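Local coordinates for protein 2'-deoxycytidine 5'-triphosphate deaminase (Agrobacterium tumefaciens, PDB 2R9Q) that probably catalyses the hydrolytic deamination of dCTP to dUTP, a step that supplies uracil nucleotides for thymidylate synthesis, at residues B[240-245]-B[258-263]; B[204-209]-B[313-318]; B[39-44]-B[338-343]; B[123-128]-B[162-167]. All coordinates share one frame; numbering follows the deposited sequence.

Overall arrangement
All four contacts are largely buried, and they differ in which layers they join. Contacts 1 and 2 belong to the C-terminal dUTPase-like domain and share a sheet: strands 261-269 and 311-319 are neighbours, Y261 O and L263 O probably accepting hydrogen bonds from the N atoms of V317 and L315. Contact 1 spans strands of that sheet, whereas contact 2 joins it to the facing one. Contact 4 likewise joins two sheets, in the N-terminal domain, but with a water between hydroxyls. Contact 3, apolar again, encloses the others along the chain and bridges the domains; D44 ties it to contact 4 through a salt bridge to R162 and a probable hydrogen bond to Q165.

Contact 1 (B[240-245]-B[258-263]); sequences DFWEPL and DEFYIL
W242 and I262 are nearest neighbours along two strands of one antiparallel sheet, their CA atoms 9.1 Å apart because strand 216-221 runs between them. Strands 242-246 and 261-269 are both antiparallel to that middle strand and therefore have the same sense, so their side chains must reach over it. The sheet belongs to the C-terminal domain, whose family is related to dUTPase.

Two groups form, one on each sheet face. On the first, the W242 indole swings out with CG beside its own backbone N (chi1 -64°), which brings its five-membered ring to the second strand. I262 extends CG1 and CD1 to meet it: CD1 lies 3.5 Å from W242 NE1, approaching the ring obliquely. F260 adds its CZ at the indole edge, near the ring plane and 4.2 Å from W242 NE1. A large aromatic suits this place because the long reach of the indole spans the intervening strand, and the longer arm of I262 gives it an apolar partner. The W242 N-H finds an acceptor outside the two segments, a weak hydrogen bond to R118 O. CB of F241 lies over one indole face, toward the rim, and F153 meets the ring edge-to-face.

On the other sheet face, L245 points at the second strand and crosses Y261 at about a right angle. The tyrosine hydroxyl bonds to D256 N, anchoring the far end of its ring, while L245 CD1 sits in the ring plane at the edge, 3.7 Å from Y261 CD1 and 3.9 Å from Y261 CE1.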
loop_
_atom_site.group_PDB
_atom_site.type_symbol
_atom_site.label_atom_id
_atom_site.label_comp_id
_atom_site.label_asym_id
_atom_site.label_seq_id
_atom_site.Cartn_x
_atom_site.Cartn_y
_atom_site.Cartn_z
ATOM N N ASP B 240 9.122 12.880 15.734
ATOM C CA ASP B 240 7.986 11.985 15.659
ATOM C C ASP B 240 7.075 12.192 14.433
ATOM O O ASP B 240 5.977 11.629 14.381
ATOM C CB ASP B 240 7.268 11.840 17.014
ATOM C CG ASP B 240 6.728 13.119 17.535
ATOM O OD1 ASP B 240 6.188 13.899 16.707
ATOM O OD2 ASP B 240 6.839 13.308 18.775
ATOM N N PHE B 241 7.599 12.940 13.444
ATOM C CA PHE B 241 7.008 13.093 12.108
ATOM C C PHE B 241 7.961 12.829 10.946
ATOM O O PHE B 241 7.552 12.353 9.893
ATOM C CB PHE B 241 6.435 14.495 11.951
ATOM C CG PHE B 241 5.275 14.744 12.831
ATOM C CD1 PHE B 241 4.035 14.226 12.499
ATOM C CD2 PHE B 241 5.415 15.472 14.016
ATOM C CE1 PHE B 241 2.952 14.428 13.305
ATOM C CE2 PHE B 241 4.323 15.664 14.851
ATOM C CZ PHE B 241 3.086 15.144 14.491
ATOM N N TRP B 242 9.226 13.177 11.140
ATOM C CA TRP B 242 10.229 13.090 10.091
ATOM C C TRP B 242 11.354 12.193 10.577
ATOM O O TRP B 242 11.621 12.155 11.767
ATOM C CB TRP B 242 10.719 14.486 9.744
ATOM C CG TRP B 242 9.669 15.415 9.145
ATOM C CD1 TRP B 242 9.274 15.467 7.837
ATOM C CD2 TRP B 242 8.903 16.414 9.832
ATOM N NE1 TRP B 242 8.313 16.425 7.663
ATOM C CE2 TRP B 242 8.068 17.033 8.869
ATOM C CE3 TRP B 242 8.855 16.868 11.168
ATOM C CZ2 TRP B 242 7.183 18.095 9.201
ATOM C CZ3 TRP B 242 7.969 17.905 11.516
ATOM C CH2 TRP B 242 7.136 18.510 10.526
ATOM N N GLU B 243 11.947 11.429 9.671
ATOM C CA GLU B 243 13.129 10.638 9.952
ATOM C C GLU B 243 14.289 11.313 9.259
ATOM O O GLU B 243 14.254 11.443 8.037
ATOM C CB GLU B 243 13.067 9.224 9.376
ATOM C CG GLU B 243 11.912 8.389 9.818
ATOM C CD GLU B 243 11.793 7.085 9.042
ATOM O OE1 GLU B 243 12.522 6.919 8.019
ATOM O OE2 GLU B 243 10.966 6.233 9.456
ATOM N N PRO B 244 15.335 11.698 10.024
ATOM C CA PRO B 244 16.550 12.287 9.427
ATOM C C PRO B 244 17.294 11.267 8.590
ATOM O O PRO B 244 17.255 10.090 8.899
ATOM C CB PRO B 244 17.393 12.709 10.628
ATOM C CG PRO B 244 16.660 12.302 11.835
ATOM C CD PRO B 244 15.420 11.596 11.490
ATOM N N LEU B 245 17.896 11.727 7.506
ATOM C CA LEU B 245 18.607 10.866 6.570
ATOM C C LEU B 245 20.026 11.410 6.439
ATOM O O LEU B 245 20.246 12.629 6.318
ATOM C CB LEU B 245 17.944 10.825 5.187
ATOM C CG LEU B 245 16.487 10.391 4.992
ATOM C CD1 LEU B 245 16.076 10.589 3.508
ATOM C CD2 LEU B 245 16.230 8.939 5.481
ATOM N N ASP B 258 6.516 5.371 -2.563
ATOM C CA ASP B 258 5.513 5.607 -1.493
ATOM C C ASP B 258 5.959 6.640 -0.431
ATOM O O ASP B 258 5.170 7.046 0.393
ATOM C CB ASP B 258 5.142 4.303 -0.758
ATOM C CG ASP B 258 4.711 3.162 -1.714
ATOM O OD1 ASP B 258 5.216 2.012 -1.512
ATOM O OD2 ASP B 258 3.884 3.412 -2.652
ATOM N N GLU B 259 7.213 7.049 -0.447
ATOM C CA GLU B 259 7.720 7.967 0.532
ATOM C C GLU B 259 7.765 9.419 0.045
ATOM O O GLU B 259 7.644 9.720 -1.115
ATOM C CB GLU B 259 9.103 7.509 0.984
ATOM C CG GLU B 259 9.180 6.084 1.570
ATOM C CD GLU B 259 8.447 5.899 2.891
ATOM O OE1 GLU B 259 8.539 6.768 3.799
ATOM O OE2 GLU B 259 7.797 4.846 3.050
ATOM N N PHE B 260 7.905 10.351 0.966
ATOM C CA PHE B 260 8.243 11.710 0.551
ATOM C C PHE B 260 9.455 12.192 1.298
ATOM O O PHE B 260 9.689 11.808 2.427
ATOM C CB PHE B 260 7.004 12.630 0.608
ATOM C CG PHE B 260 6.931 13.536 1.770
ATOM C CD1 PHE B 260 7.163 14.890 1.600
ATOM C CD2 PHE B 260 6.559 13.056 3.014
ATOM C CE1 PHE B 260 7.096 15.743 2.645
ATOM C CE2 PHE B 260 6.465 13.903 4.089
ATOM C CZ PHE B 260 6.731 15.259 3.917
ATOM N N TYR B 261 10.256 12.970 0.598
ATOM C CA TYR B 261 11.577 13.355 1.007
ATOM C C TYR B 261 11.687 14.883 1.013
ATOM O O TYR B 261 11.290 15.541 0.068
ATOM C CB TYR B 261 12.642 12.745 0.073
ATOM C CG TYR B 261 12.684 11.227 0.039
ATOM C CD1 TYR B 261 13.555 10.524 0.859
ATOM C CD2 TYR B 261 11.843 10.510 -0.774
ATOM C CE1 TYR B 261 13.582 9.150 0.869
ATOM C CE2 TYR B 261 11.865 9.138 -0.778
ATOM C CZ TYR B 261 12.751 8.432 0.049
ATOM O OH TYR B 261 12.795 7.000 0.031
ATOM N N ILE B 262 12.230 15.445 2.087
ATOM C CA ILE B 262 12.550 16.874 2.130
ATOM C C ILE B 262 14.055 16.973 1.967
ATOM O O ILE B 262 14.824 16.503 2.800
ATOM C CB ILE B 262 12.102 17.586 3.450
ATOM C CG1 ILE B 262 10.587 17.529 3.612
ATOM C CG2 ILE B 262 12.560 19.026 3.466
ATOM C CD1 ILE B 262 10.128 17.832 5.034
ATOM N N LEU B 263 14.447 17.603 0.868
ATOM C CA LEU B 263 15.818 17.667 0.443
ATOM C C LEU B 263 16.213 19.095 0.096
ATOM O O LEU B 263 15.373 20.004 0.047
ATOM C CB LEU B 263 16.038 16.715 -0.744
ATOM C CG LEU B 263 15.808 15.219 -0.509
ATOM C CD1 LEU B 263 15.828 14.506 -1.841
ATOM C CD2 LEU B 263 16.839 14.644 0.470
#

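Contact 2 (B[204-209]-B[313-318]); sequences LSIDLK and AVLEVR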
loop_
_atom_site.group_PDB
_atom_site.type_symbol
_atom_site.label_atom_id
_atom_site.label_comp_id
_atom_site.label_asym_id
_atom_site.label_seq_id
_atom_site.Cartn_x
_atom_site.Cartn_y
_atom_site.Cartn_z
ATOM N N LEU B 204 18.254 24.109 -10.748
ATOM C CA LEU B 204 18.530 23.723 -9.381
ATOM C C LEU B 204 18.897 22.243 -9.330
ATOM O O LEU B 204 18.213 21.398 -9.891
ATOM C CB LEU B 204 17.338 24.063 -8.470
ATOM C CG LEU B 204 17.068 25.582 -8.273
ATOM C CD1 LEU B 204 15.705 25.866 -7.707
ATOM C CD2 LEU B 204 18.109 26.261 -7.440
ATOM N N SER B 205 19.997 21.938 -8.662
ATOM C CA SER B 205 20.464 20.578 -8.548
ATOM C C SER B 205 20.476 20.144 -7.080
ATOM O O SER B 205 20.459 20.968 -6.183
ATOM C CB SER B 205 21.847 20.425 -9.199
ATOM O OG SER B 205 22.785 21.262 -8.575
ATOM N N ILE B 206 20.496 18.829 -6.869
ATOM C CA ILE B 206 20.313 18.263 -5.541
ATOM C C ILE B 206 21.633 18.057 -4.802
ATOM O O ILE B 206 22.585 17.553 -5.364
ATOM C CB ILE B 206 19.450 16.940 -5.589
ATOM C CG1 ILE B 206 18.728 16.732 -4.257
ATOM C CG2 ILE B 206 20.272 15.743 -6.001
ATOM C CD1 ILE B 206 17.466 17.590 -4.138
ATOM N N ASP B 207 21.670 18.457 -3.537
ATOM C CA ASP B 207 22.817 18.242 -2.685
ATOM C C ASP B 207 22.612 17.017 -1.817
ATOM O O ASP B 207 21.830 17.044 -0.865
ATOM C CB ASP B 207 23.044 19.440 -1.789
ATOM C CG ASP B 207 24.435 19.465 -1.191
ATOM O OD1 ASP B 207 25.013 18.391 -0.856
ATOM O OD2 ASP B 207 24.962 20.591 -1.070
ATOM N N LEU B 208 23.351 15.964 -2.129
ATOM C CA LEU B 208 23.293 14.699 -1.416
ATOM C C LEU B 208 24.621 14.375 -0.667
ATOM O O LEU B 208 24.825 13.267 -0.195
ATOM C CB LEU B 208 22.925 13.596 -2.427
ATOM C CG LEU B 208 21.496 13.070 -2.505
ATOM C CD1 LEU B 208 20.488 14.011 -1.887
ATOM C CD2 LEU B 208 21.128 12.717 -3.956
ATOM N N LYS B 209 25.499 15.367 -0.546
ATOM C CA LYS B 209 26.812 15.176 0.098
ATOM C C LYS B 209 26.712 15.217 1.624
ATOM O O LYS B 209 27.416 14.472 2.314
ATOM C CB LYS B 209 27.857 16.173 -0.420
ATOM C CG LYS B 209 29.063 15.524 -1.107
ATOM C CD LYS B 209 28.811 15.167 -2.567
ATOM C CE LYS B 209 30.057 14.637 -3.260
ATOM N NZ LYS B 209 30.520 13.313 -2.710
ATOM N N ALA B 313 17.377 26.362 -1.711
ATOM C CA ALA B 313 15.996 25.953 -1.800
ATOM C C ALA B 313 15.806 24.536 -1.214
ATOM O O ALA B 313 16.566 23.598 -1.514
ATOM C CB ALA B 313 15.499 26.045 -3.211
ATOM N N VAL B 314 14.801 24.418 -0.343
ATOM C CA VAL B 314 14.380 23.150 0.234
ATOM C C VAL B 314 13.347 22.573 -0.713
ATOM O O VAL B 314 12.444 23.263 -1.093
ATOM C CB VAL B 314 13.758 23.335 1.601
ATOM C CG1 VAL B 314 13.363 21.993 2.194
ATOM C CG2 VAL B 314 14.691 24.115 2.487
ATOM N N LEU B 315 13.524 21.315 -1.106
ATOM C CA LEU B 315 12.749 20.682 -2.178
ATOM C C LEU B 315 12.030 19.439 -1.660
ATOM O O LEU B 315 12.606 18.644 -0.931
ATOM C CB LEU B 315 13.691 20.256 -3.328
ATOM C CG LEU B 315 14.601 21.334 -3.948
ATOM C CD1 LEU B 315 15.914 20.720 -4.489
ATOM C CD2 LEU B 315 13.894 22.172 -5.023
ATOM N N GLU B 316 10.769 19.272 -2.039
ATOM C CA GLU B 316 10.086 18.009 -1.805
ATOM C C GLU B 316 10.161 17.169 -3.083
ATOM O O GLU B 316 9.617 17.531 -4.107
ATOM C CB GLU B 316 8.638 18.180 -1.300
ATOM C CG GLU B 316 8.500 18.888 0.067
ATOM C CD GLU B 316 8.586 20.389 -0.063
ATOM O OE1 GLU B 316 7.908 20.932 -0.958
ATOM O OE2 GLU B 316 9.349 21.024 0.698
ATOM N N VAL B 317 10.849 16.046 -2.989
ATOM C CA VAL B 317 11.074 15.158 -4.107
ATOM C C VAL B 317 10.383 13.824 -3.840
ATOM O O VAL B 317 10.440 13.270 -2.732
ATOM C CB VAL B 317 12.604 14.961 -4.339
ATOM C CG1 VAL B 317 12.888 13.949 -5.404
ATOM C CG2 VAL B 317 13.285 16.285 -4.593
ATOM N N ARG B 318 9.680 13.362 -4.860
ATOM C CA ARG B 318 9.051 12.064 -4.888
ATOM C C ARG B 318 9.385 11.369 -6.211
ATOM O O ARG B 318 9.454 11.995 -7.264
ATOM C CB ARG B 318 7.535 12.188 -4.796
ATOM C CG ARG B 318 6.942 12.570 -3.454
ATOM C CD ARG B 318 5.393 12.697 -3.640
ATOM N NE ARG B 318 4.589 12.384 -2.456
ATOM C CZ ARG B 318 4.305 11.152 -2.012
ATOM N NH1 ARG B 318 3.557 11.020 -0.928
ATOM N NH2 ARG B 318 4.772 10.059 -2.621
#
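I206 and L315 face one another from different sheets of the C-terminal domain, their CA atoms 8.6 Å apart; strand 202-205, which leads into I206, and strand 311-319 belong to two different sheets of the domain that pack against each other here.

The two side chains meet through their ends. I206 places CG1 opposite its backbone N (chi1 -153°), sending CD1 toward the other sheet to within 3.5 Å of L315 CD1. V317, one full strand repeat from L315 and pointing the same way, lends a looser touch, its CG2 lying 4.4 Å from I206 CD1. A branched aliphatic residue suits each position, because it reaches its partner in the other sheet without bringing in polar atoms. L263 and V332 also pack on I206, and V332 reaches L315 as well.

Polar chemistry begins just beyond, where the chain turns: D207 OD1 accepts from K209 N at 3.1 Å in an Asx turn, and D207 OD2 forms a salt bridge with R312. No hydrogen bond crosses between the two segments. Their cohesion consequently rests on dispersion and buried apolar surface, with no directional bond between them.

Contact 3 (B[39-44]-B[338-343]); sequences QPASLD and EHMLEK
M340 reaches A41 by a bent route: CG stands beside the backbone N (chi1 -65°), and two further bends, chi2 -61° and chi3 -72°, curl the thioether so that its methyl faces the turn at P40-A41. M340 CE arrives 3.4 Å from A41 CB, tighter than usual carbon-carbon contact, while M340 SD lies 3.7 Å from A41 CB. M340 CE also comes 3.7 Å from P40 O, a van der Waals neighbour. An unbranched, flexible methionine is well fitted to such a bent route, and the small alanine lets the thioether come close to the backbone.

The receiving surface is a two-residue hairpin turn. P40 and A41 form its corner, and Q39 N donates to S42 O at 2.8 Å where the two arms begin. Proline's restricted backbone suits the first corner position. The polar atoms of A41 are taken up around the methyl contact: its N donates to D298 OD1 and its O accepts from R167 NE, so the alanine is gripped from both sides of its CA.

This contact joins the two domains of the chain. The hairpin of strands 38-39 and 42-46 comes from the N-terminal domain, M340 follows directly on strand 331-339 of the C-terminal domain, and both A41 and M340 rest on I12 of strand 11-12 and A276 of strand 275-281.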
loop_
_atom_site.group_PDB
_atom_site.type_symbol
_atom_site.label_atom_id
_atom_site.label_comp_id
_atom_site.label_asym_id
_atom_site.label_seq_id
_atom_site.Cartn_x
_atom_site.Cartn_y
_atom_site.Cartn_z
ATOM N N GLN B 39 1.784 38.767 1.420
ATOM C CA GLN B 39 3.193 38.541 1.278
ATOM C C GLN B 39 3.672 39.576 0.265
ATOM O O GLN B 39 2.844 40.257 -0.362
ATOM C CB GLN B 39 3.469 37.094 0.826
ATOM C CG GLN B 39 2.807 36.000 1.675
ATOM C CD GLN B 39 3.211 36.054 3.110
ATOM O OE1 GLN B 39 4.309 36.490 3.443
ATOM N NE2 GLN B 39 2.311 35.647 3.986
ATOM N N PRO B 40 5.003 39.730 0.129
ATOM C CA PRO B 40 5.603 40.652 -0.847
ATOM C C PRO B 40 5.054 40.560 -2.293
ATOM O O PRO B 40 4.857 41.587 -2.910
ATOM C CB PRO B 40 7.085 40.295 -0.782
ATOM C CG PRO B 40 7.293 39.760 0.570
ATOM C CD PRO B 40 6.036 39.066 0.951
ATOM N N ALA B 41 4.781 39.350 -2.803
ATOM C CA ALA B 41 4.289 39.146 -4.183
ATOM C C ALA B 41 3.164 38.088 -4.326
ATOM O O ALA B 41 3.019 37.459 -5.387
ATOM C CB ALA B 41 5.440 38.802 -5.078
ATOM N N SER B 42 2.377 37.919 -3.251
ATOM C CA SER B 42 1.259 36.971 -3.192
ATOM C C SER B 42 0.422 37.225 -1.943
ATOM O O SER B 42 0.792 37.996 -1.069
ATOM C CB SER B 42 1.755 35.517 -3.197
ATOM O OG SER B 42 2.691 35.286 -2.150
ATOM N N LEU B 43 -0.722 36.570 -1.879
ATOM C CA LEU B 43 -1.596 36.590 -0.734
ATOM C C LEU B 43 -1.975 35.164 -0.297
ATOM O O LEU B 43 -2.443 34.354 -1.084
ATOM C CB LEU B 43 -2.834 37.398 -1.097
ATOM C CG LEU B 43 -4.085 37.339 -0.227
ATOM C CD1 LEU B 43 -3.974 38.187 1.025
ATOM C CD2 LEU B 43 -5.261 37.703 -1.086
ATOM N N ASP B 44 -1.750 34.868 0.973
ATOM C CA ASP B 44 -2.340 33.699 1.647
ATOM C C ASP B 44 -3.864 33.699 1.611
ATOM O O ASP B 44 -4.513 34.741 1.753
ATOM C CB ASP B 44 -1.873 33.589 3.095
ATOM C CG ASP B 44 -0.440 33.102 3.202
ATOM O OD1 ASP B 44 0.230 32.999 2.140
ATOM O OD2 ASP B 44 -0.001 32.816 4.342
ATOM N N GLU B 338 10.238 36.509 -12.848
ATOM C CA GLU B 338 9.211 37.355 -13.392
ATOM C C GLU B 338 9.346 38.747 -12.748
ATOM O O GLU B 338 9.683 38.863 -11.558
ATOM C CB GLU B 338 7.849 36.715 -13.104
ATOM C CG GLU B 338 6.676 37.293 -13.868
ATOM C CD GLU B 338 5.339 36.618 -13.567
ATOM O OE1 GLU B 338 5.312 35.537 -12.904
ATOM O OE2 GLU B 338 4.310 37.184 -14.010
ATOM N N HIS B 339 9.120 39.791 -13.552
ATOM C CA HIS B 339 9.156 41.180 -13.083
ATOM C C HIS B 339 8.030 41.513 -12.115
ATOM O O HIS B 339 6.873 41.174 -12.333
ATOM C CB HIS B 339 9.037 42.192 -14.230
ATOM C CG HIS B 339 10.241 42.279 -15.106
ATOM N ND1 HIS B 339 11.316 43.091 -14.816
ATOM C CD2 HIS B 339 10.522 41.685 -16.290
ATOM C CE1 HIS B 339 12.225 42.960 -15.766
ATOM N NE2 HIS B 339 11.768 42.113 -16.672
ATOM N N MET B 340 8.382 42.229 -11.064
ATOM C CA MET B 340 7.400 42.885 -10.241
ATOM C C MET B 340 6.897 44.126 -10.970
ATOM O O MET B 340 7.631 44.726 -11.753
ATOM C CB MET B 340 8.029 43.257 -8.920
ATOM C CG MET B 340 8.450 42.063 -8.086
ATOM S SD MET B 340 7.143 40.942 -7.593
ATOM C CE MET B 340 6.267 41.888 -6.349
ATOM N N LEU B 341 5.630 44.462 -10.741
ATOM C CA LEU B 341 5.043 45.723 -11.189
ATOM C C LEU B 341 5.633 46.916 -10.431
ATOM O O LEU B 341 5.920 47.936 -11.036
ATOM C CB LEU B 341 3.521 45.729 -10.994
ATOM C CG LEU B 341 2.604 45.255 -12.114
ATOM C CD1 LEU B 341 1.151 45.455 -11.681
ATOM C CD2 LEU B 341 2.912 45.981 -13.415
ATOM N N GLU B 342 5.769 46.787 -9.111
ATOM C CA GLU B 342 6.496 47.744 -8.276
ATOM C C GLU B 342 7.252 46.974 -7.183
ATOM O O GLU B 342 7.097 45.756 -7.050
ATOM C CB GLU B 342 5.539 48.774 -7.652
ATOM N N LYS B 343 8.060 47.686 -6.407
ATOM C CA LYS B 343 8.807 47.087 -5.314
ATOM C C LYS B 343 7.866 46.843 -4.139
ATOM O O LYS B 343 7.073 47.711 -3.813
ATOM C CB LYS B 343 9.964 47.995 -4.880
ATOM C CG LYS B 343 11.018 47.311 -3.979
ATOM C CD LYS B 343 12.090 48.324 -3.453
ATOM C CE LYS B 343 13.472 47.652 -3.140
ATOM N NZ LYS B 343 13.469 46.702 -1.949
#

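Contact 4 (B[123-128]-B[162-167]); sequences TRVMTD and RLSQIR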
loop_
_atom_site.group_PDB
_atom_site.type_symbol
_atom_site.label_atom_id
_atom_site.label_comp_id
_atom_site.label_asym_id
_atom_site.label_seq_id
_atom_site.Cartn_x
_atom_site.Cartn_y
_atom_site.Cartn_z
ATOM N N THR B 123 -2.970 19.992 -2.611
ATOM C CA THR B 123 -3.960 21.059 -2.720
ATOM C C THR B 123 -4.112 21.552 -4.173
ATOM O O THR B 123 -3.177 21.492 -4.958
ATOM C CB THR B 123 -3.659 22.291 -1.759
ATOM O OG1 THR B 123 -2.464 22.959 -2.155
ATOM C CG2 THR B 123 -3.534 21.855 -0.306
ATOM N N ARG B 124 -5.317 22.010 -4.494
ATOM C CA ARG B 124 -5.675 22.630 -5.764
ATOM C C ARG B 124 -6.690 23.741 -5.495
ATOM O O ARG B 124 -7.724 23.506 -4.892
ATOM C CB ARG B 124 -6.357 21.622 -6.696
ATOM C CG ARG B 124 -5.528 20.455 -7.095
ATOM C CD ARG B 124 -4.475 20.846 -8.057
ATOM N NE ARG B 124 -3.818 19.671 -8.627
ATOM C CZ ARG B 124 -2.695 19.142 -8.161
ATOM N NH1 ARG B 124 -2.080 19.647 -7.092
ATOM N NH2 ARG B 124 -2.185 18.086 -8.760
ATOM N N VAL B 125 -6.390 24.954 -5.942
ATOM C CA VAL B 125 -7.396 26.007 -6.030
ATOM C C VAL B 125 -8.306 25.844 -7.263
ATOM O O VAL B 125 -7.842 25.617 -8.387
ATOM C CB VAL B 125 -6.782 27.389 -5.986
ATOM C CG1 VAL B 125 -7.858 28.448 -6.038
ATOM C CG2 VAL B 125 -5.987 27.542 -4.725
ATOM N N MET B 126 -9.614 25.902 -7.032
ATOM C CA MET B 126 -10.562 25.922 -8.141
ATOM C C MET B 126 -11.450 27.177 -8.175
ATOM O O MET B 126 -11.754 27.790 -7.151
ATOM C CB MET B 126 -11.371 24.612 -8.270
ATOM C CG MET B 126 -11.941 24.044 -7.008
ATOM S SD MET B 126 -12.711 22.417 -7.198
ATOM C CE MET B 126 -14.105 22.747 -8.224
ATOM N N THR B 127 -11.756 27.573 -9.414
ATOM C CA THR B 127 -12.657 28.649 -9.752
ATOM C C THR B 127 -13.934 28.079 -10.383
ATOM O O THR B 127 -13.956 26.953 -10.875
ATOM C CB THR B 127 -12.035 29.699 -10.749
ATOM O OG1 THR B 127 -11.574 29.064 -11.949
ATOM C CG2 THR B 127 -10.967 30.476 -10.160
ATOM N N ASP B 128 -15.000 28.872 -10.340
ATOM C CA ASP B 128 -16.191 28.634 -11.169
ATOM C C ASP B 128 -15.759 28.572 -12.638
ATOM O O ASP B 128 -14.873 29.322 -13.065
ATOM C CB ASP B 128 -17.220 29.756 -10.998
ATOM C CG ASP B 128 -18.007 29.692 -9.670
ATOM O OD1 ASP B 128 -17.831 28.774 -8.828
ATOM O OD2 ASP B 128 -18.842 30.601 -9.485
ATOM N N ARG B 162 -4.273 28.603 6.614
ATOM C CA ARG B 162 -3.677 29.115 5.392
ATOM C C ARG B 162 -2.806 28.036 4.807
ATOM O O ARG B 162 -1.798 27.720 5.366
ATOM C CB ARG B 162 -2.884 30.370 5.704
ATOM C CG ARG B 162 -3.781 31.552 5.969
ATOM C CD ARG B 162 -3.255 32.510 6.986
ATOM N NE ARG B 162 -1.958 33.011 6.575
ATOM C CZ ARG B 162 -1.302 34.034 7.115
ATOM N NH1 ARG B 162 -1.808 34.731 8.109
ATOM N NH2 ARG B 162 -0.116 34.375 6.631
ATOM N N LEU B 163 -3.233 27.432 3.704
ATOM C CA LEU B 163 -2.473 26.333 3.090
ATOM C C LEU B 163 -1.899 26.731 1.736
ATOM O O LEU B 163 -0.894 26.198 1.282
ATOM C CB LEU B 163 -3.314 25.076 3.010
ATOM C CG LEU B 163 -3.786 24.309 4.265
ATOM C CD1 LEU B 163 -4.908 25.034 4.995
ATOM C CD2 LEU B 163 -4.316 22.946 3.862
ATOM N N SER B 164 -2.471 27.775 1.171
ATOM C CA SER B 164 -2.254 28.140 -0.198
ATOM C C SER B 164 -2.057 29.625 -0.343
ATOM O O SER B 164 -2.403 30.382 0.538
ATOM C CB SER B 164 -3.480 27.700 -0.979
ATOM O OG SER B 164 -3.247 27.789 -2.348
ATOM N N GLN B 165 -1.490 30.033 -1.468
ATOM C CA GLN B 165 -1.372 31.448 -1.821
ATOM C C GLN B 165 -1.614 31.760 -3.307
ATOM O O GLN B 165 -1.395 30.935 -4.183
ATOM C CB GLN B 165 -0.062 32.043 -1.340
ATOM C CG GLN B 165 1.134 31.272 -1.633
ATOM C CD GLN B 165 2.341 31.769 -0.893
ATOM O OE1 GLN B 165 3.462 31.616 -1.370
ATOM N NE2 GLN B 165 2.134 32.391 0.266
ATOM N N ILE B 166 -2.107 32.974 -3.540
ATOM C CA ILE B 166 -2.471 33.472 -4.854
ATOM C C ILE B 166 -1.572 34.680 -5.233
ATOM O O ILE B 166 -1.415 35.625 -4.459
ATOM C CB ILE B 166 -3.996 33.787 -4.899
ATOM C CG1 ILE B 166 -4.475 34.134 -6.310
ATOM C CG2 ILE B 166 -4.390 34.900 -3.954
ATOM C CD1 ILE B 166 -5.951 34.383 -6.355
ATOM N N ARG B 167 -0.958 34.608 -6.412
ATOM C CA ARG B 167 -0.154 35.696 -6.978
ATOM C C ARG B 167 -0.923 36.347 -8.126
ATOM O O ARG B 167 -1.418 35.665 -9.010
ATOM C CB ARG B 167 1.177 35.134 -7.472
ATOM C CG ARG B 167 2.084 36.090 -8.234
ATOM C CD ARG B 167 3.482 35.511 -8.357
ATOM N NE ARG B 167 4.218 35.486 -7.078
ATOM C CZ ARG B 167 5.463 35.050 -6.933
ATOM N NH1 ARG B 167 6.121 34.568 -7.963
ATOM N NH2 ARG B 167 6.053 35.083 -5.747
HETATM O O HOH W 1 -2.451 25.455 -3.411
#
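T123 and S164 are joined by water: one water molecule lies 2.8 Å from T123 OG1 and 2.7 Å from S164 OG, bridging strands whose nearest CA atoms, those same two residues, are 7.7 Å apart. The S164 hydroxyl stands opposite its backbone N (chi1 -169°), which turns it toward the first strand. Small hydroxyl residues suit this site, since they can hold a water between two sheets where direct bonding would be too long.

Van der Waals contacts flank the bridge: the methyl CG2 of V125 rests against the hydroxyl S164 OG at 3.6 Å, and CG2 of T123 makes a loose approach, 4.4 Å from L163 CD2. Threonine thus serves both purposes, offering its OG1 to the water and its methyl to the leucine, while the beta-branched valine packs beside the serine.

Arginines make further bonds at the ends of the contact. R124, which points away from the second strand, donates from NH1 to T123 O at 3.0 Å, with the donor 40° above the carbonyl plane; its NH2 reaches G287 O of the third subunit. On the other strand, R167 bonds to A277 O and F297 O through its two terminal nitrogens, linking this domain to the C-terminal one.

The contact lies between the two sheets of the N-terminal domain: strand 121-127 pairs with 143-150 in one, strand 162-170 runs between 42-46 and 106-112 in the other, and V125 also packs on L146, L45 and A110.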